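Local coordinates for putative triphosphoribosyl-dephospho-coA synthase (PDB 3H9P), which is of unproven function but probably binds ATP and acts as a triphosphoribosyl-dephospho-CoA synthase, at residues 87-99 against 122-136. Sequence-based numbering, arbitrary orientation.
Sequences LRRTDFRDSLSVL and TEEEIAQKKINLYEW
Helix 92-99 runs antiparallel to helix 122-129, axes 9.2 Å apart at 166°, and the turns at their ends lie against each other, with the CA atoms of Phe-92 and Asn-132 4.2 Å apart. Each turn starts a new helix with a capping box, Asp-91 with Asp-94 and Asn-132 with Glu-135, while Lys-130, at positive phi, closes helix 122-129 in a Schellman motif. In the second box, Glu-135 N points almost straight at Asn-132 OD1 (2.7 Å), and the amide's ND2 makes a weak bond to Thr-90 O.

Two hydroxyls also join the segments, Thr-90 OG1 in the turn and Ser-95 OG in the helix after it. Thr-90 OG1 takes the N-H of Leu-133, whereas Ser-95 OG donates to Ile-131 O at 2.9 Å. The apolar packing between the segments is knobs-into-holes: Ile-126 sits among Phe-92, Ser-95, Leu-96 and Leu-99, and Leu-133 among Leu-87, Asp-94, Ser-95 and Val-98. Leu-99 fills a third hole, its CD2 against Ile-126 CD1 and its CB 3.7 Å from Trp-136 CH2. Helix 58-68 backs Leu-87 and Val-98, and on the other segment Glu-135 OE1 makes a salt bridge to Lys-129 NZ of the second subunit, and Lys-129 NZ a hydrogen bond to Lys-130 O of that subunit.

At the outer end Tyr-134 has CG anti to the backbone N (chi1 -180°), which lays the ring alongside the extended chain of Arg-88; its OH is hydrogen-bonded to Val-151 O. With an alanine here the ring and its OH are gone, which would probably let the Arg-88 chain swing and leave Val-151 O without this partner. The touching atom is Arg-88 CG, a CH-pi contact 3.7 Å from the centroid of the Tyr-134 ring and only 2° off its normal.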
ATOM      1  N   LEU A  87       5.902 -21.735  -2.819  1.00 28.29           N
ATOM      2  CA  LEU A  87       5.749 -20.291  -3.116  1.00 28.36           C
ATOM      3  C   LEU A  87       7.017 -19.685  -3.713  1.00 28.49           C
ATOM      4  O   LEU A  87       6.957 -18.859  -4.644  1.00 27.87           O
ATOM      5  CB  LEU A  87       5.333 -19.525  -1.846  1.00 27.98           C
ATOM      6  CG  LEU A  87       3.854 -19.646  -1.500  1.00 28.38           C
ATOM      7  CD1 LEU A  87       3.618 -19.301  -0.013  1.00 27.69           C
ATOM      8  CD2 LEU A  87       2.971 -18.790  -2.411  1.00 22.91           C
ATOM      9  N   ARG A  88       8.163 -20.105  -3.169  1.00 28.22           N
ATOM     10  CA  ARG A  88       9.460 -19.686  -3.667  1.00 28.36           C
ATOM     11  C   ARG A  88       9.704 -20.240  -5.082  1.00 29.19           C
ATOM     12  O   ARG A  88      10.464 -19.666  -5.842  1.00 29.63           O
ATOM     13  CB  ARG A  88      10.593 -20.181  -2.757  1.00 27.83           C
ATOM     14  CG  ARG A  88      10.579 -19.748  -1.311  1.00 28.37           C
ATOM     15  CD  ARG A  88      11.745 -20.454  -0.550  1.00 35.37           C
ATOM     16  NE  ARG A  88      11.984 -19.842   0.760  1.00 41.94           N
ATOM     17  CZ  ARG A  88      11.898 -20.449   1.950  1.00 43.71           C
ATOM     18  NH1 ARG A  88      11.614 -21.749   2.038  1.00 42.61           N
ATOM     19  NH2 ARG A  88      12.121 -19.740   3.066  1.00 43.09           N
ATOM     20  N   ARG A  89       9.101 -21.367  -5.440  1.00 29.37           N
ATOM     21  CA  ARG A  89       9.362 -21.915  -6.778  1.00 30.07           C
ATOM     22  C   ARG A  89       8.309 -21.462  -7.790  1.00 29.55           C
ATOM     23  O   ARG A  89       8.264 -21.989  -8.898  1.00 29.92           O
ATOM     24  CB  ARG A  89       9.419 -23.452  -6.757  1.00 30.82           C
ATOM     25  CG  ARG A  89      10.628 -24.055  -6.068  1.00 32.37           C
ATOM     26  CD  ARG A  89      10.356 -25.481  -5.626  1.00 38.69           C
ATOM     27  NE  ARG A  89      11.331 -25.862  -4.606  1.00 44.01           N
ATOM     28  CZ  ARG A  89      12.536 -26.382  -4.860  1.00 47.22           C
ATOM     29  NH1 ARG A  89      12.915 -26.638  -6.116  1.00 49.20           N
ATOM     30  NH2 ARG A  89      13.364 -26.665  -3.854  1.00 47.28           N
ATOM     31  N   THR A  90       7.443 -20.530  -7.409  1.00 28.65           N
ATOM     32  CA  THR A  90       6.446 -19.996  -8.344  1.00 29.13           C
ATOM     33  C   THR A  90       7.196 -19.152  -9.358  1.00 29.18           C
ATOM     34  O   THR A  90       8.394 -18.975  -9.220  1.00 29.48           O
ATOM     35  CB  THR A  90       5.405 -19.083  -7.648  1.00 29.57           C
ATOM     36  OG1 THR A  90       6.095 -18.071  -6.896  1.00 28.00           O
ATOM     37  CG2 THR A  90       4.487 -19.907  -6.736  1.00 28.96           C
ATOM     38  N   ASP A  91       6.517 -18.652 -10.384  1.00 29.34           N
ATOM     39  CA  ASP A  91       7.138 -17.671 -11.293  1.00 29.17           C
ATOM     40  C   ASP A  91       6.225 -16.429 -11.441  1.00 28.64           C
ATOM     41  O   ASP A  91       5.226 -16.300 -10.702  1.00 28.10           O
ATOM     42  CB  ASP A  91       7.495 -18.316 -12.629  1.00 29.05           C
ATOM     43  CG  ASP A  91       6.287 -18.672 -13.435  1.00 31.92           C
ATOM     44  OD1 ASP A  91       5.164 -18.325 -13.011  1.00 36.25           O
ATOM     45  OD2 ASP A  91       6.445 -19.315 -14.494  1.00 37.84           O
ATOM     46  N   PHE A  92       6.557 -15.537 -12.375  1.00 28.44           N
ATOM     47  CA  PHE A  92       5.873 -14.230 -12.488  1.00 28.52           C
ATOM     48  C   PHE A  92       4.441 -14.389 -12.957  1.00 28.65           C
ATOM     49  O   PHE A  92       3.575 -13.582 -12.624  1.00 29.14           O
ATOM     50  CB  PHE A  92       6.637 -13.226 -13.379  1.00 28.54           C
ATOM     51  CG  PHE A  92       6.571 -13.539 -14.860  1.00 28.11           C
ATOM     52  CD1 PHE A  92       7.601 -14.215 -15.478  1.00 29.78           C
ATOM     53  CD2 PHE A  92       5.483 -13.149 -15.628  1.00 26.86           C
ATOM     54  CE1 PHE A  92       7.557 -14.504 -16.859  1.00 28.80           C
ATOM     55  CE2 PHE A  92       5.427 -13.432 -16.982  1.00 28.05           C
ATOM     56  CZ  PHE A  92       6.469 -14.112 -17.604  1.00 26.74           C
ATOM     57  N   ARG A  93       4.175 -15.457 -13.696  1.00 29.27           N
ATOM     58  CA  ARG A  93       2.816 -15.740 -14.111  1.00 29.63           C
ATOM     59  C   ARG A  93       1.910 -16.000 -12.918  1.00 29.81           C
ATOM     60  O   ARG A  93       0.725 -15.664 -12.962  1.00 30.02           O
ATOM     61  CB  ARG A  93       2.783 -16.906 -15.065  1.00 30.53           C
ATOM     62  CG  ARG A  93       3.586 -16.662 -16.321  1.00 32.97           C
ATOM     63  CD  ARG A  93       3.104 -17.553 -17.411  1.00 38.08           C
ATOM     64  NE  ARG A  93       3.518 -17.045 -18.716  1.00 44.99           N
ATOM     65  CZ  ARG A  93       3.201 -17.621 -19.869  1.00 46.11           C
ATOM     66  NH1 ARG A  93       2.467 -18.740 -19.873  1.00 46.77           N
ATOM     67  NH2 ARG A  93       3.616 -17.081 -21.009  1.00 46.70           N
ATOM     68  N   ASP A  94       2.451 -16.553 -11.837  1.00 29.25           N
ATOM     69  CA  ASP A  94       1.633 -16.732 -10.623  1.00 29.94           C
ATOM     70  C   ASP A  94       1.239 -15.399 -10.002  1.00 29.42           C
ATOM     71  O   ASP A  94       0.114 -15.209  -9.543  1.00 30.55           O
ATOM     72  CB  ASP A  94       2.363 -17.583  -9.589  1.00 29.81           C
ATOM     73  CG  ASP A  94       2.521 -19.006 -10.040  1.00 32.36           C
ATOM     74  OD1 ASP A  94       1.453 -19.678 -10.113  1.00 34.85           O
ATOM     75  OD2 ASP A  94       3.686 -19.430 -10.365  1.00 32.23           O
ATOM     76  N   SER A  95       2.188 -14.481  -9.989  1.00 29.05           N
ATOM     77  CA  SER A  95       1.941 -13.103  -9.573  1.00 27.63           C
ATOM     78  C   SER A  95       0.863 -12.413 -10.378  1.00 26.51           C
ATOM     79  O   SER A  95      -0.005 -11.762  -9.812  1.00 26.12           O
ATOM     80  CB  SER A  95       3.234 -12.320  -9.708  1.00 27.92           C
ATOM     81  OG  SER A  95       4.053 -12.670  -8.630  1.00 25.05           O
ATOM     82  N   LEU A  96       0.935 -12.588 -11.696  1.00 25.51           N
ATOM     83  CA  LEU A  96      -0.002 -11.997 -12.642  1.00 25.23           C
ATOM     84  C   LEU A  96      -1.427 -12.558 -12.443  1.00 24.97           C
ATOM     85  O   LEU A  96      -2.397 -11.802 -12.406  1.00 24.73           O
ATOM     86  CB  LEU A  96       0.496 -12.226 -14.098  1.00 24.99           C
ATOM     87  CG  LEU A  96       1.727 -11.428 -14.554  1.00 25.56           C
ATOM     88  CD1 LEU A  96       2.185 -11.754 -16.004  1.00 23.47           C
ATOM     89  CD2 LEU A  96       1.479  -9.922 -14.435  1.00 25.69           C
ATOM     90  N   SER A  97      -1.540 -13.883 -12.325  1.00 24.27           N
ATOM     91  CA  SER A  97      -2.800 -14.513 -11.957  1.00 24.81           C
ATOM     92  C   SER A  97      -3.304 -13.991 -10.616  1.00 25.10           C
ATOM     93  O   SER A  97      -4.475 -13.650 -10.477  1.00 24.27           O
ATOM     94  CB  SER A  97      -2.631 -16.014 -11.843  1.00 24.28           C
ATOM     95  OG  SER A  97      -2.421 -16.565 -13.115  1.00 25.66           O
ATOM     96  N   VAL A  98      -2.422 -13.903  -9.635  1.00 25.05           N
ATOM     97  CA  VAL A  98      -2.894 -13.427  -8.363  1.00 26.69           C
ATOM     98  C   VAL A  98      -3.422 -11.987  -8.471  1.00 28.05           C
ATOM     99  O   VAL A  98      -4.491 -11.679  -7.925  1.00 27.95           O
ATOM    100  CB  VAL A  98      -1.837 -13.598  -7.267  1.00 27.36           C
ATOM    101  CG1 VAL A  98      -2.214 -12.837  -5.999  1.00 26.87           C
ATOM    102  CG2 VAL A  98      -1.678 -15.084  -6.948  1.00 26.77           C
ATOM    103  N   LEU A  99      -2.682 -11.135  -9.187  1.00 28.62           N
ATOM    104  CA  LEU A  99      -3.078  -9.757  -9.442  1.00 30.09           C
ATOM    105  C   LEU A  99      -4.426  -9.628 -10.179  1.00 30.25           C
ATOM    106  O   LEU A  99      -5.302  -8.860  -9.768  1.00 30.51           O
ATOM    107  CB  LEU A  99      -1.954  -9.022 -10.189  1.00 30.84           C
ATOM    108  CG  LEU A  99      -2.080  -7.510 -10.394  1.00 32.95           C
ATOM    109  CD1 LEU A  99      -2.477  -6.788  -9.093  1.00 35.18           C
ATOM    110  CD2 LEU A  99      -0.763  -6.950 -10.906  1.00 34.33           C
ATOM    111  N   THR A 122       2.124  -2.168 -13.106  1.00 35.15           N
ATOM    112  CA  THR A 122       2.545  -3.181 -12.175  1.00 34.43           C
ATOM    113  C   THR A 122       2.744  -4.510 -12.889  1.00 34.18           C
ATOM    114  O   THR A 122       3.806  -5.141 -12.741  1.00 33.51           O
ATOM    115  CB  THR A 122       1.578  -3.324 -11.002  1.00 33.86           C
ATOM    116  OG1 THR A 122       1.355  -2.029 -10.427  1.00 33.69           O
ATOM    117  CG2 THR A 122       2.188  -4.221  -9.943  1.00 33.40           C
ATOM    118  N   GLU A 123       1.744  -4.904 -13.683  1.00 33.58           N
ATOM    119  CA  GLU A 123       1.807  -6.149 -14.433  1.00 33.56           C
ATOM    120  C   GLU A 123       3.040  -6.152 -15.310  1.00 32.26           C
ATOM    121  O   GLU A 123       3.750  -7.152 -15.396  1.00 31.44           O
ATOM    122  CB  GLU A 123       0.581  -6.330 -15.326  1.00 34.13           C
ATOM    123  CG  GLU A 123      -0.711  -6.622 -14.598  1.00 37.25           C
ATOM    124  CD  GLU A 123      -1.931  -6.281 -15.439  1.00 41.31           C
ATOM    125  OE1 GLU A 123      -1.782  -5.636 -16.501  1.00 44.47           O
ATOM    126  OE2 GLU A 123      -3.050  -6.646 -15.037  1.00 44.70           O
ATOM    127  N   GLU A 124       3.314  -5.023 -15.950  1.00 31.72           N
ATOM    128  CA  GLU A 124       4.428  -5.013 -16.880  1.00 31.88           C
ATOM    129  C   GLU A 124       5.782  -5.098 -16.170  1.00 31.11           C
ATOM    130  O   GLU A 124       6.699  -5.693 -16.703  1.00 31.36           O
ATOM    131  CB  GLU A 124       4.316  -3.898 -17.934  1.00 32.51           C
ATOM    132  CG  GLU A 124       4.726  -2.497 -17.532  1.00 35.69           C
ATOM    133  CD  GLU A 124       4.490  -1.487 -18.666  1.00 40.59           C
ATOM    134  OE1 GLU A 124       5.480  -0.890 -19.160  1.00 41.77           O
ATOM    135  OE2 GLU A 124       3.315  -1.306 -19.085  1.00 41.94           O
ATOM    136  N   GLU A 125       5.888  -4.575 -14.949  1.00 30.16           N
ATOM    137  CA  GLU A 125       7.141  -4.712 -14.196  1.00 29.49           C
ATOM    138  C   GLU A 125       7.307  -6.070 -13.543  1.00 28.48           C
ATOM    139  O   GLU A 125       8.421  -6.605 -13.493  1.00 27.77           O
ATOM    140  CB  GLU A 125       7.332  -3.586 -13.189  1.00 28.98           C
ATOM    141  CG  GLU A 125       7.528  -2.281 -13.865  1.00 31.10           C
ATOM    142  CD  GLU A 125       8.688  -2.296 -14.858  1.00 31.08           C
ATOM    143  OE1 GLU A 125       9.811  -2.663 -14.451  1.00 27.98           O
ATOM    144  OE2 GLU A 125       8.462  -1.943 -16.046  1.00 33.62           O
ATOM    145  N   ILE A 126       6.202  -6.630 -13.067  1.00 28.26           N
ATOM    146  CA  ILE A 126       6.198  -8.032 -12.677  1.00 29.24           C
ATOM    147  C   ILE A 126       6.758  -8.905 -13.792  1.00 29.20           C
ATOM    148  O   ILE A 126       7.741  -9.615 -13.593  1.00 29.00           O
ATOM    149  CB  ILE A 126       4.818  -8.545 -12.231  1.00 29.30           C
ATOM    150  CG1 ILE A 126       4.420  -7.865 -10.914  1.00 29.08           C
ATOM    151  CG2 ILE A 126       4.884 -10.052 -12.001  1.00 28.46           C
ATOM    152  CD1 ILE A 126       2.947  -7.918 -10.635  1.00 31.83           C
ATOM    153  N   ALA A 127       6.153  -8.809 -14.971  1.00 30.28           N
ATOM    154  CA  ALA A 127       6.662  -9.505 -16.154  1.00 31.23           C
ATOM    155  C   ALA A 127       8.160  -9.249 -16.392  1.00 31.64           C
ATOM    156  O   ALA A 127       8.965 -10.178 -16.342  1.00 31.76           O
ATOM    157  CB  ALA A 127       5.839  -9.132 -17.389  1.00 31.41           C
ATOM    158  N   GLN A 128       8.523  -7.981 -16.607  1.00 32.41           N
ATOM    159  CA  GLN A 128       9.896  -7.584 -16.943  1.00 32.95           C
ATOM    160  C   GLN A 128      10.959  -8.105 -15.978  1.00 32.67           C
ATOM    161  O   GLN A 128      11.978  -8.643 -16.417  1.00 32.76           O
ATOM    162  CB  GLN A 128      10.014  -6.058 -17.037  1.00 34.05           C
ATOM    163  CG  GLN A 128       9.153  -5.396 -18.103  1.00 37.66           C
ATOM    164  CD  GLN A 128       9.595  -5.719 -19.512  1.00 41.69           C
ATOM    165  OE1 GLN A 128      10.558  -5.146 -20.009  1.00 44.68           O
ATOM    166  NE2 GLN A 128       8.883  -6.636 -20.170  1.00 44.18           N
ATOM    167  N   LYS A 129      10.728  -7.936 -14.673  1.00 32.17           N
ATOM    168  CA  LYS A 129      11.707  -8.317 -13.651  1.00 32.07           C
ATOM    169  C   LYS A 129      11.523  -9.746 -13.167  1.00 32.10           C
ATOM    170  O   LYS A 129      12.216 -10.195 -12.225  1.00 32.57           O
ATOM    171  CB  LYS A 129      11.646  -7.355 -12.452  1.00 31.91           C
ATOM    172  CG  LYS A 129      12.135  -5.936 -12.756  1.00 32.52           C
ATOM    173  CD  LYS A 129      13.549  -5.977 -13.255  1.00 31.44           C
ATOM    174  CE  LYS A 129      14.179  -4.632 -13.287  1.00 31.06           C
ATOM    175  NZ  LYS A 129      15.514  -4.736 -13.919  1.00 31.55           N
ATOM    176  N   LYS A 130      10.568 -10.440 -13.786  1.00 31.75           N
ATOM    177  CA  LYS A 130      10.260 -11.829 -13.458  1.00 31.19           C
ATOM    178  C   LYS A 130      10.074 -12.004 -11.952  1.00 30.35           C
ATOM    179  O   LYS A 130      10.782 -12.767 -11.275  1.00 30.53           O
ATOM    180  CB  LYS A 130      11.334 -12.752 -14.041  1.00 31.08           C
ATOM    181  CG  LYS A 130      11.392 -12.667 -15.566  1.00 32.32           C
ATOM    182  CD  LYS A 130      12.405 -13.660 -16.134  1.00 35.76           C
ATOM    183  CE  LYS A 130      12.857 -13.290 -17.529  1.00 38.42           C
ATOM    184  NZ  LYS A 130      13.738 -14.347 -18.161  1.00 41.19           N
ATOM    185  N   ILE A 131       9.112 -11.258 -11.422  1.00 29.27           N
ATOM    186  CA  ILE A 131       8.895 -11.237  -9.990  1.00 27.40           C
ATOM    187  C   ILE A 131       7.855 -12.271  -9.628  1.00 27.25           C
ATOM    188  O   ILE A 131       6.645 -12.111  -9.908  1.00 27.56           O
ATOM    189  CB  ILE A 131       8.532  -9.834  -9.447  1.00 27.25           C
ATOM    190  CG1 ILE A 131       9.598  -8.820  -9.896  1.00 25.65           C
ATOM    191  CG2 ILE A 131       8.398  -9.888  -7.939  1.00 23.90           C
ATOM    192  CD1 ILE A 131       9.463  -7.370  -9.323  1.00 25.47           C
ATOM    193  N   ASN A 132       8.330 -13.347  -9.006  1.00 26.12           N
ATOM    194  CA  ASN A 132       7.436 -14.406  -8.640  1.00 25.83           C
ATOM    195  C   ASN A 132       6.556 -14.011  -7.436  1.00 26.23           C
ATOM    196  O   ASN A 132       6.684 -12.925  -6.869  1.00 25.98           O
ATOM    197  CB  ASN A 132       8.196 -15.713  -8.482  1.00 25.52           C
ATOM    198  CG  ASN A 132       8.788 -15.909  -7.104  1.00 25.19           C
ATOM    199  OD1 ASN A 132       8.517 -15.184  -6.163  1.00 21.91           O
ATOM    200  ND2 ASN A 132       9.597 -16.942  -6.986  1.00 26.81           N
ATOM    201  N   LEU A 133       5.646 -14.876  -7.047  1.00 26.41           N
ATOM    202  CA  LEU A 133       4.640 -14.455  -6.093  1.00 26.44           C
ATOM    203  C   LEU A 133       5.287 -14.257  -4.731  1.00 26.76           C
ATOM    204  O   LEU A 133       4.862 -13.432  -3.936  1.00 26.50           O
ATOM    205  CB  LEU A 133       3.542 -15.494  -6.017  1.00 25.48           C
ATOM    206  CG  LEU A 133       2.412 -15.289  -5.015  1.00 25.77           C
ATOM    207  CD1 LEU A 133       1.614 -13.957  -5.334  1.00 20.70           C
ATOM    208  CD2 LEU A 133       1.533 -16.530  -5.117  1.00 25.25           C
ATOM    209  N   TYR A 134       6.341 -15.030  -4.483  1.00 27.49           N
ATOM    210  CA  TYR A 134       7.056 -14.976  -3.218  1.00 27.30           C
ATOM    211  C   TYR A 134       7.772 -13.646  -3.111  1.00 26.76           C
ATOM    212  O   TYR A 134       7.615 -12.929  -2.112  1.00 26.62           O
ATOM    213  CB  TYR A 134       8.032 -16.136  -3.127  1.00 26.71           C
ATOM    214  CG  TYR A 134       8.811 -16.171  -1.848  1.00 29.25           C
ATOM    215  CD1 TYR A 134       8.208 -16.612  -0.676  1.00 31.02           C
ATOM    216  CD2 TYR A 134      10.169 -15.797  -1.810  1.00 30.04           C
ATOM    217  CE1 TYR A 134       8.904 -16.687   0.507  1.00 33.79           C
ATOM    218  CE2 TYR A 134      10.894 -15.860  -0.599  1.00 33.03           C
ATOM    219  CZ  TYR A 134      10.235 -16.317   0.548  1.00 34.25           C
ATOM    220  OH  TYR A 134      10.852 -16.400   1.757  1.00 36.36           O
ATOM    221  N   GLU A 135       8.533 -13.325  -4.153  1.00 26.79           N
ATOM    222  CA  GLU A 135       9.335 -12.087  -4.216  1.00 26.93           C
ATOM    223  C   GLU A 135       8.438 -10.865  -4.143  1.00 26.21           C
ATOM    224  O   GLU A 135       8.731  -9.912  -3.446  1.00 26.16           O
ATOM    225  CB  GLU A 135      10.214 -12.061  -5.473  1.00 26.23           C
ATOM    226  CG  GLU A 135      11.129 -13.279  -5.552  1.00 28.72           C
ATOM    227  CD  GLU A 135      11.712 -13.561  -6.942  1.00 32.43           C
ATOM    228  OE1 GLU A 135      11.033 -13.387  -7.985  1.00 33.55           O
ATOM    229  OE2 GLU A 135      12.883 -13.990  -6.990  1.00 36.01           O
ATOM    230  N   TRP A 136       7.337 -10.908  -4.868  1.00 26.36           N
ATOM    231  CA  TRP A 136       6.360  -9.843  -4.817  1.00 27.35           C
ATOM    232  C   TRP A 136       5.952  -9.606  -3.367  1.00 27.23           C
ATOM    233  O   TRP A 136       6.079  -8.489  -2.857  1.00 26.97           O
ATOM    234  CB  TRP A 136       5.146 -10.216  -5.660  1.00 27.33           C
ATOM    235  CG  TRP A 136       4.270  -9.048  -5.979  1.00 29.40           C
ATOM    236  CD1 TRP A 136       4.617  -7.731  -5.950  1.00 29.18           C
ATOM    237  CD2 TRP A 136       2.916  -9.094  -6.442  1.00 31.62           C
ATOM    238  NE1 TRP A 136       3.557  -6.949  -6.328  1.00 28.80           N
ATOM    239  CE2 TRP A 136       2.501  -7.755  -6.650  1.00 31.61           C
ATOM    240  CE3 TRP A 136       2.003 -10.141  -6.691  1.00 34.08           C
ATOM    241  CZ2 TRP A 136       1.206  -7.419  -7.096  1.00 33.42           C
ATOM    242  CZ3 TRP A 136       0.694  -9.808  -7.131  1.00 34.91           C
ATOM    243  CH2 TRP A 136       0.316  -8.455  -7.325  1.00 35.71           C
TER